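Side-chain contacts in DNA repair protein RAD2 (Saccharomyces cerevisiae, PDB 4Q0W), which cuts single-stranded DNA as a magnesium-dependent endonuclease and is essential for the incision step of excision repair of DNA damaged by UV light, bulky adducts or cross-links: residues 32-37 / 149-154; 226-231 / 255-260. One frame throughout, in Å; residues are numbered along the deposited sequence.

Contact 1 of 2, residues 32-37 / 149-154. With nucleotides of chain C; nucleotides of chain D.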
loop_
_atom_site.group_PDB
_atom_site.type_symbol
_atom_site.label_atom_id
_atom_site.label_comp_id
_atom_site.label_asym_id
_atom_site.label_seq_id
_atom_site.Cartn_x
_atom_site.Cartn_y
_atom_site.Cartn_z
ATOM N N ILE A 32 11.980 21.718 -15.621
ATOM C CA ILE A 32 11.001 20.783 -16.181
ATOM C C ILE A 32 9.668 21.432 -16.582
ATOM O O ILE A 32 8.711 20.737 -16.936
ATOM C CB ILE A 32 10.728 19.567 -15.248
ATOM C CG1 ILE A 32 10.035 20.009 -13.962
ATOM C CG2 ILE A 32 12.007 18.802 -14.950
ATOM C CD1 ILE A 32 9.277 18.892 -13.274
ATOM N N TRP A 33 9.604 22.758 -16.529
ATOM C CA TRP A 33 8.381 23.475 -16.899
ATOM C C TRP A 33 7.892 23.153 -18.321
ATOM O O TRP A 33 6.702 22.885 -18.534
ATOM C CB TRP A 33 8.592 24.987 -16.781
ATOM C CG TRP A 33 8.627 25.506 -15.375
ATOM C CD1 TRP A 33 8.881 24.792 -14.222
ATOM C CD2 TRP A 33 8.387 26.855 -14.968
ATOM N NE1 TRP A 33 8.817 25.634 -13.127
ATOM C CE2 TRP A 33 8.508 26.900 -13.560
ATOM C CE3 TRP A 33 8.073 28.035 -15.659
ATOM C CZ2 TRP A 33 8.328 28.078 -12.833
ATOM C CZ3 TRP A 33 7.893 29.204 -14.932
ATOM C CH2 TRP A 33 8.030 29.218 -13.533
ATOM N N ILE A 34 8.798 23.180 -19.296
ATOM C CA ILE A 34 8.363 22.985 -20.685
ATOM C C ILE A 34 7.704 21.620 -20.850
ATOM O O ILE A 34 6.560 21.531 -21.309
ATOM C CB ILE A 34 9.504 23.149 -21.696
ATOM C CG1 ILE A 34 10.009 24.591 -21.715
ATOM C CG2 ILE A 34 9.033 22.780 -23.104
ATOM C CD1 ILE A 34 11.259 24.775 -22.565
ATOM N N TYR A 35 8.415 20.568 -20.446
ATOM C CA TYR A 35 7.906 19.209 -20.577
ATOM C C TYR A 35 6.593 19.062 -19.837
ATOM O O TYR A 35 5.675 18.385 -20.303
ATOM C CB TYR A 35 8.921 18.180 -20.056
ATOM C CG TYR A 35 8.559 16.768 -20.458
ATOM C CD1 TYR A 35 8.663 16.357 -21.785
ATOM C CD2 TYR A 35 8.092 15.847 -19.519
ATOM C CE1 TYR A 35 8.321 15.063 -22.170
ATOM C CE2 TYR A 35 7.748 14.551 -19.894
ATOM C CZ TYR A 35 7.864 14.167 -21.220
ATOM O OH TYR A 35 7.522 12.889 -21.600
ATOM N N GLN A 36 6.512 19.722 -18.688
ATOM C CA GLN A 36 5.324 19.689 -17.851
ATOM C C GLN A 36 4.112 20.324 -18.542
ATOM O O GLN A 36 3.007 19.779 -18.498
ATOM C CB GLN A 36 5.632 20.406 -16.535
ATOM C CG GLN A 36 4.586 20.267 -15.454
ATOM C CD GLN A 36 5.101 20.740 -14.103
ATOM O OE1 GLN A 36 4.686 21.784 -13.598
ATOM N NE2 GLN A 36 6.012 19.968 -13.511
ATOM N N PHE A 37 4.319 21.475 -19.173
ATOM C CA PHE A 37 3.241 22.155 -19.884
ATOM C C PHE A 37 2.798 21.353 -21.106
ATOM O O PHE A 37 1.613 21.320 -21.442
ATOM C CB PHE A 37 3.686 23.558 -20.298
ATOM C CG PHE A 37 3.836 24.513 -19.139
ATOM C CD1 PHE A 37 2.828 24.644 -18.199
ATOM C CD2 PHE A 37 4.990 25.269 -18.989
ATOM C CE1 PHE A 37 2.968 25.514 -17.130
ATOM C CE2 PHE A 37 5.139 26.142 -17.920
ATOM C CZ PHE A 37 4.128 26.261 -16.991
ATOM N N ASP A 149 14.281 24.995 -29.795
ATOM C CA ASP A 149 13.571 26.232 -30.106
ATOM C C ASP A 149 12.575 26.613 -29.010
ATOM O O ASP A 149 12.357 27.800 -28.742
ATOM C CB ASP A 149 12.850 26.120 -31.452
ATOM C CG ASP A 149 13.757 26.429 -32.634
ATOM O OD1 ASP A 149 14.625 27.322 -32.516
ATOM O OD2 ASP A 149 13.594 25.778 -33.685
ATOM N N MET A 150 11.959 25.613 -28.391
ATOM C CA MET A 150 11.060 25.881 -27.276
ATOM C C MET A 150 11.823 26.591 -26.169
ATOM O O MET A 150 11.327 27.559 -25.581
ATOM C CB MET A 150 10.446 24.590 -26.754
ATOM C CG MET A 150 9.438 23.975 -27.700
ATOM S SD MET A 150 8.986 22.312 -27.174
ATOM C CE MET A 150 7.620 21.975 -28.292
ATOM N N ILE A 151 13.044 26.122 -25.920
ATOM C CA ILE A 151 13.916 26.696 -24.902
ATOM C C ILE A 151 14.299 28.125 -25.260
ATOM O O ILE A 151 14.189 29.027 -24.427
ATOM C CB ILE A 151 15.177 25.834 -24.699
ATOM C CG1 ILE A 151 14.802 24.514 -24.016
ATOM C CG2 ILE A 151 16.208 26.565 -23.857
ATOM C CD1 ILE A 151 15.928 23.480 -23.993
ATOM N N LYS A 152 14.737 28.330 -26.500
ATOM C CA LYS A 152 15.091 29.664 -26.980
ATOM C C LYS A 152 13.906 30.620 -26.885
ATOM O O LYS A 152 14.075 31.798 -26.559
ATOM C CB LYS A 152 15.613 29.602 -28.419
ATOM C CG LYS A 152 17.058 29.135 -28.535
ATOM N N GLU A 153 12.712 30.104 -27.166
ATOM C CA GLU A 153 11.484 30.893 -27.120
ATOM C C GLU A 153 11.153 31.407 -25.719
ATOM O O GLU A 153 10.855 32.594 -25.535
ATOM C CB GLU A 153 10.306 30.075 -27.665
ATOM C CG GLU A 153 10.217 30.077 -29.203
ATOM C CD GLU A 153 9.366 28.941 -29.752
ATOM O OE1 GLU A 153 9.212 28.872 -30.986
ATOM O OE2 GLU A 153 8.861 28.113 -28.953
ATOM N N VAL A 154 11.186 30.514 -24.734
ATOM C CA VAL A 154 10.860 30.928 -23.375
ATOM C C VAL A 154 11.942 31.874 -22.870
ATOM O O VAL A 154 11.659 32.809 -22.119
ATOM C CB VAL A 154 10.627 29.723 -22.411
ATOM C CG1 VAL A 154 9.469 28.882 -22.895
ATOM C CG2 VAL A 154 11.871 28.870 -22.283
ATOM P P DT C 3 10.907 12.012 -17.673
ATOM O "O5'" DT C 3 10.178 13.440 -17.611
ATOM C "C5'" DT C 3 10.929 14.629 -17.365
ATOM C "C4'" DT C 3 10.369 15.380 -16.172
ATOM O "O4'" DT C 3 9.029 15.835 -16.445
ATOM C "C3'" DT C 3 10.250 14.520 -14.925
ATOM O "O3'" DT C 3 11.365 14.789 -14.093
ATOM C "C2'" DT C 3 8.941 14.931 -14.256
ATOM C "C1'" DT C 3 8.296 15.896 -15.237
ATOM N N1 DT C 3 6.894 15.552 -15.579
ATOM C C2 DT C 3 5.862 16.270 -15.015
ATOM O O2 DT C 3 6.037 17.181 -14.225
ATOM N N3 DT C 3 4.611 15.885 -15.421
ATOM C C4 DT C 3 4.312 14.864 -16.309
ATOM O O4 DT C 3 3.154 14.580 -16.611
ATOM C C5 DT C 3 5.448 14.154 -16.851
ATOM C C7 DT C 3 5.245 13.033 -17.826
ATOM C C6 DT C 3 6.672 14.526 -16.468
ATOM P P DA D 16 -4.597 19.350 -8.917
ATOM O OP1 DA D 16 -4.679 19.495 -7.440
ATOM O OP2 DA D 16 -5.818 19.506 -9.745
ATOM O "O5'" DA D 16 -3.498 20.360 -9.496
ATOM C "C5'" DA D 16 -2.222 20.467 -8.878
ATOM C "C4'" DA D 16 -1.195 20.902 -9.904
ATOM O "O4'" DA D 16 -1.020 19.855 -10.891
ATOM C "C3'" DA D 16 -1.578 22.140 -10.717
ATOM O "O3'" DA D 16 -0.879 23.289 -10.219
ATOM C "C2'" DA D 16 -1.198 21.793 -12.168
ATOM C "C1'" DA D 16 -0.419 20.488 -12.000
ATOM N N9 DA D 16 -0.419 19.573 -13.141
ATOM C C8 DA D 16 -1.455 19.264 -13.982
ATOM N N7 DA D 16 -1.137 18.395 -14.916
ATOM C C5 DA D 16 0.199 18.108 -14.671
ATOM C C6 DA D 16 1.131 17.258 -15.312
ATOM N N6 DA D 16 0.833 16.502 -16.376
ATOM N N1 DA D 16 2.387 17.206 -14.808
ATOM C C2 DA D 16 2.683 17.958 -13.736
ATOM N N3 DA D 16 1.893 18.795 -13.057
ATOM C C4 DA D 16 0.656 18.827 -13.580
#
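Gln-36 NE2 donates a hydrogen bond to O2 of the thymine DT3 of chain C, 2.9 Å long and noticeably bent, with 147° at the hydrogen. With CG anti to the backbone N (chi1 -170°) and the chain extended beyond it, the amide is carried out to the base, while its other end, OE1, is held by Arg-60; both ends of the amide are thus gripped. On the way Gln-36 CG brushes C2 of DA16 of chain D at 3.5 Å. Replacing this glutamine with an alanine would probably cost thymine O2 this donor and Arg-60 this acceptor. Beside it, the edge of the Tyr-35 ring meets the same nucleotide: C6 of the base lies in the ring plane, and CD2 comes within 3.2 Å of sugar O4'.

Behind this polar front Ile-34 points toward helix 148-160; segments 33-37 and 149-154 run at 109° to each other. Its CD1 meets Ile-151 CG1 at 3.8 Å, the two side chains crossing at about a right angle, and Val-154 CG2 at 4.2 Å; CG2 faces Met-150 SD, 4.1 Å away. Phe-57 also touches Ile-34 and Val-154. Thymine O2 and adenine C2 both lie on the minor-groove edge, where acceptors are much alike among base pairs, so this chemistry is consistent with reading DNA shape more than sequence.

Contact 2 of 2, residues 226-231 / 255-260. With nucleotides of chain D.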
loop_
_atom_site.group_PDB
_atom_site.type_symbol
_atom_site.label_atom_id
_atom_site.label_comp_id
_atom_site.label_asym_id
_atom_site.label_seq_id
_atom_site.Cartn_x
_atom_site.Cartn_y
_atom_site.Cartn_z
ATOM N N LEU A 226 13.663 17.362 12.784
ATOM C CA LEU A 226 13.727 15.966 12.346
ATOM C C LEU A 226 15.074 15.320 12.654
ATOM O O LEU A 226 15.227 14.098 12.556
ATOM C CB LEU A 226 13.420 15.850 10.852
ATOM C CG LEU A 226 12.011 16.264 10.429
ATOM C CD1 LEU A 226 11.905 16.310 8.916
ATOM C CD2 LEU A 226 10.987 15.303 11.005
ATOM N N GLY A 227 16.049 16.140 13.032
ATOM C CA GLY A 227 17.355 15.622 13.382
ATOM C C GLY A 227 18.133 15.238 12.144
ATOM O O GLY A 227 19.067 14.452 12.235
ATOM N N LEU A 228 17.758 15.793 10.992
ATOM C CA LEU A 228 18.415 15.425 9.736
ATOM C C LEU A 228 19.309 16.537 9.227
ATOM O O LEU A 228 18.831 17.650 8.950
ATOM C CB LEU A 228 17.380 15.047 8.669
ATOM C CG LEU A 228 16.487 13.853 9.028
ATOM C CD1 LEU A 228 15.391 13.614 7.983
ATOM C CD2 LEU A 228 17.340 12.606 9.202
ATOM N N ASP A 229 20.606 16.256 9.106
ATOM C CA ASP A 229 21.495 17.223 8.467
ATOM C C ASP A 229 21.679 16.867 6.991
ATOM O O ASP A 229 21.040 15.936 6.490
ATOM C CB ASP A 229 22.838 17.353 9.202
ATOM C CG ASP A 229 23.670 16.073 9.170
ATOM O OD1 ASP A 229 23.324 15.109 8.443
ATOM O OD2 ASP A 229 24.697 16.036 9.879
ATOM N N ARG A 230 22.557 17.584 6.306
ATOM C CA ARG A 230 22.732 17.375 4.876
ATOM C C ARG A 230 23.249 15.971 4.571
ATOM O O ARG A 230 22.729 15.292 3.679
ATOM C CB ARG A 230 23.654 18.442 4.287
ATOM C CG ARG A 230 23.612 18.507 2.760
ATOM C CD ARG A 230 24.457 19.640 2.248
ATOM N NE ARG A 230 24.677 19.541 0.812
ATOM C CZ ARG A 230 25.498 20.336 0.140
ATOM N NH1 ARG A 230 25.650 20.184 -1.168
ATOM N NH2 ARG A 230 26.164 21.291 0.779
ATOM N N LYS A 231 24.247 15.522 5.329
ATOM C CA LYS A 231 24.780 14.170 5.132
ATOM C C LYS A 231 23.708 13.112 5.399
ATOM O O LYS A 231 23.605 12.135 4.654
ATOM C CB LYS A 231 26.028 13.918 5.994
ATOM C CG LYS A 231 26.582 12.498 5.829
ATOM C CD LYS A 231 27.846 12.258 6.650
ATOM C CE LYS A 231 28.179 10.763 6.737
ATOM N N SER A 255 10.957 2.948 7.247
ATOM C CA SER A 255 12.107 2.101 7.533
ATOM C C SER A 255 13.414 2.874 7.375
ATOM O O SER A 255 14.365 2.651 8.127
ATOM C CB SER A 255 12.101 0.878 6.615
ATOM O OG SER A 255 10.811 0.303 6.544
ATOM N N SER A 256 13.457 3.787 6.403
ATOM C CA SER A 256 14.689 4.522 6.121
ATOM C C SER A 256 15.028 5.466 7.264
ATOM O O SER A 256 16.183 5.544 7.699
ATOM C CB SER A 256 14.573 5.284 4.804
ATOM O OG SER A 256 14.377 4.376 3.739
ATOM N N ILE A 257 14.018 6.175 7.755
ATOM C CA ILE A 257 14.201 7.048 8.910
ATOM C C ILE A 257 14.665 6.229 10.123
ATOM O O ILE A 257 15.561 6.657 10.851
ATOM C CB ILE A 257 12.910 7.837 9.248
ATOM C CG1 ILE A 257 12.675 8.925 8.209
ATOM C CG2 ILE A 257 13.012 8.513 10.627
ATOM C CD1 ILE A 257 13.774 9.977 8.193
ATOM N N GLU A 258 14.076 5.049 10.322
ATOM C CA GLU A 258 14.467 4.196 11.446
ATOM C C GLU A 258 15.941 3.804 11.362
ATOM O O GLU A 258 16.662 3.850 12.367
ATOM C CB GLU A 258 13.598 2.938 11.505
ATOM C CG GLU A 258 12.188 3.182 12.020
ATOM C CD GLU A 258 11.292 1.961 11.877
ATOM O OE1 GLU A 258 11.768 0.919 11.365
ATOM O OE2 GLU A 258 10.109 2.048 12.274
ATOM N N VAL A 259 16.388 3.419 10.166
ATOM C CA VAL A 259 17.789 3.054 9.961
ATOM C C VAL A 259 18.748 4.187 10.358
ATOM O O VAL A 259 19.741 3.974 11.073
ATOM C CB VAL A 259 18.045 2.628 8.497
ATOM C CG1 VAL A 259 19.535 2.616 8.187
ATOM C CG2 VAL A 259 17.426 1.260 8.226
ATOM N N ILE A 260 18.459 5.396 9.900
ATOM C CA ILE A 260 19.329 6.526 10.215
ATOM C C ILE A 260 19.298 6.814 11.719
ATOM O O ILE A 260 20.329 7.081 12.330
ATOM C CB ILE A 260 18.924 7.782 9.423
ATOM C CG1 ILE A 260 19.027 7.512 7.926
ATOM C CG2 ILE A 260 19.783 8.984 9.813
ATOM C CD1 ILE A 260 20.405 7.043 7.475
ATOM P P DA D 9 8.128 1.767 4.686
ATOM O OP1 DA D 9 9.582 1.625 4.962
ATOM O OP2 DA D 9 7.535 3.127 4.612
ATOM O "O5'" DA D 9 7.782 0.970 3.339
ATOM C "C5'" DA D 9 8.131 -0.409 3.248
ATOM C "C4'" DA D 9 7.725 -0.960 1.897
ATOM O "O4'" DA D 9 6.279 -0.958 1.781
ATOM C "C3'" DA D 9 8.238 -0.190 0.682
ATOM O "O3'" DA D 9 8.769 -1.169 -0.187
ATOM C "C2'" DA D 9 6.997 0.501 0.103
ATOM C "C1'" DA D 9 5.906 -0.489 0.499
ATOM N N9 DA D 9 4.571 0.061 0.694
ATOM C C8 DA D 9 4.225 1.097 1.526
ATOM N N7 DA D 9 2.946 1.365 1.519
ATOM C C5 DA D 9 2.410 0.437 0.634
ATOM C C6 DA D 9 1.093 0.212 0.191
ATOM N N6 DA D 9 0.053 0.942 0.627
ATOM N N1 DA D 9 0.892 -0.788 -0.705
ATOM C C2 DA D 9 1.954 -1.502 -1.122
ATOM N N3 DA D 9 3.243 -1.365 -0.777
ATOM C C4 DA D 9 3.399 -0.377 0.114
#
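Leu-228 and Ile-257 meet methyl to methyl, CD1 against CD1 at 4.0 Å, their side chains crossing at about a right angle. Neither residue aims its CB straight at the other segment; it is the outer carbons that close the distance. In Ile-257 the second torsion (chi2 -63°) bends CD1 out of the extended path. The second branch of Leu-228 makes a slacker contact, CD2 lying 4.4 Å from Ile-260 CG2, although Ile-260 does point toward the other segment. No hydrogen bond joins the two segments, so three aliphatic side chains carry the whole contact, and even its tighter part has the spacing of ordinary van der Waals packing. Leu-236 touches both Leu-228 and Ile-260.

The opposite end of segment 255-260 is polar and turned to the DNA. There the backbone N of Ser-255, in the first turn of helix 253-263, donates to OP1 of DA9 of chain D at 3.0 Å, with 157° at the hydrogen. The Ser-255 hydroxyl lies beside the same oxygen, too close for its modelled distance to be trusted. The helix start is probably favourable for holding a phosphate, since its dipole is positive there. In segment 226-231, Asp-229 is the N-cap of helix 230-240, with OD1 accepting from Asn-232 N, and Gly-227, with positive phi, ends helix 219-226.

Helices 230-240 and 253-263 probably belong to the helix-two-turn-helix motif of this nuclease family. Leu-266 and Phe-269 of helix 266-278 touch Ile-260 and Val-259 respectively, while helix 219-226 on the Leu-228 side leads back to strand 213-218 of the central sheet.

In the fold
In this catalytic core of Rad2, which holds the N-domain and the I-domain, the chain runs from the N terminus through strands 14-17 and 25-29 into helix 33-40. Contact 1 closes a long loop by bringing helix 148-160 back to it after 111 intervening residues, helix 52-66, strand 70-75 and helix 81-98 among them, and joins the two domains. Strands 165-167, 187-189, 202-205 and 213-218 follow before contact 2 closes a short loop within the I-domain, 23 intervening residues, about half helical and none in a strand. The loops are in series, neither nested nor crossing. The centres of the two contacts lie 36 Å apart on opposite sides of the chain's centre, each with bound DNA beside it.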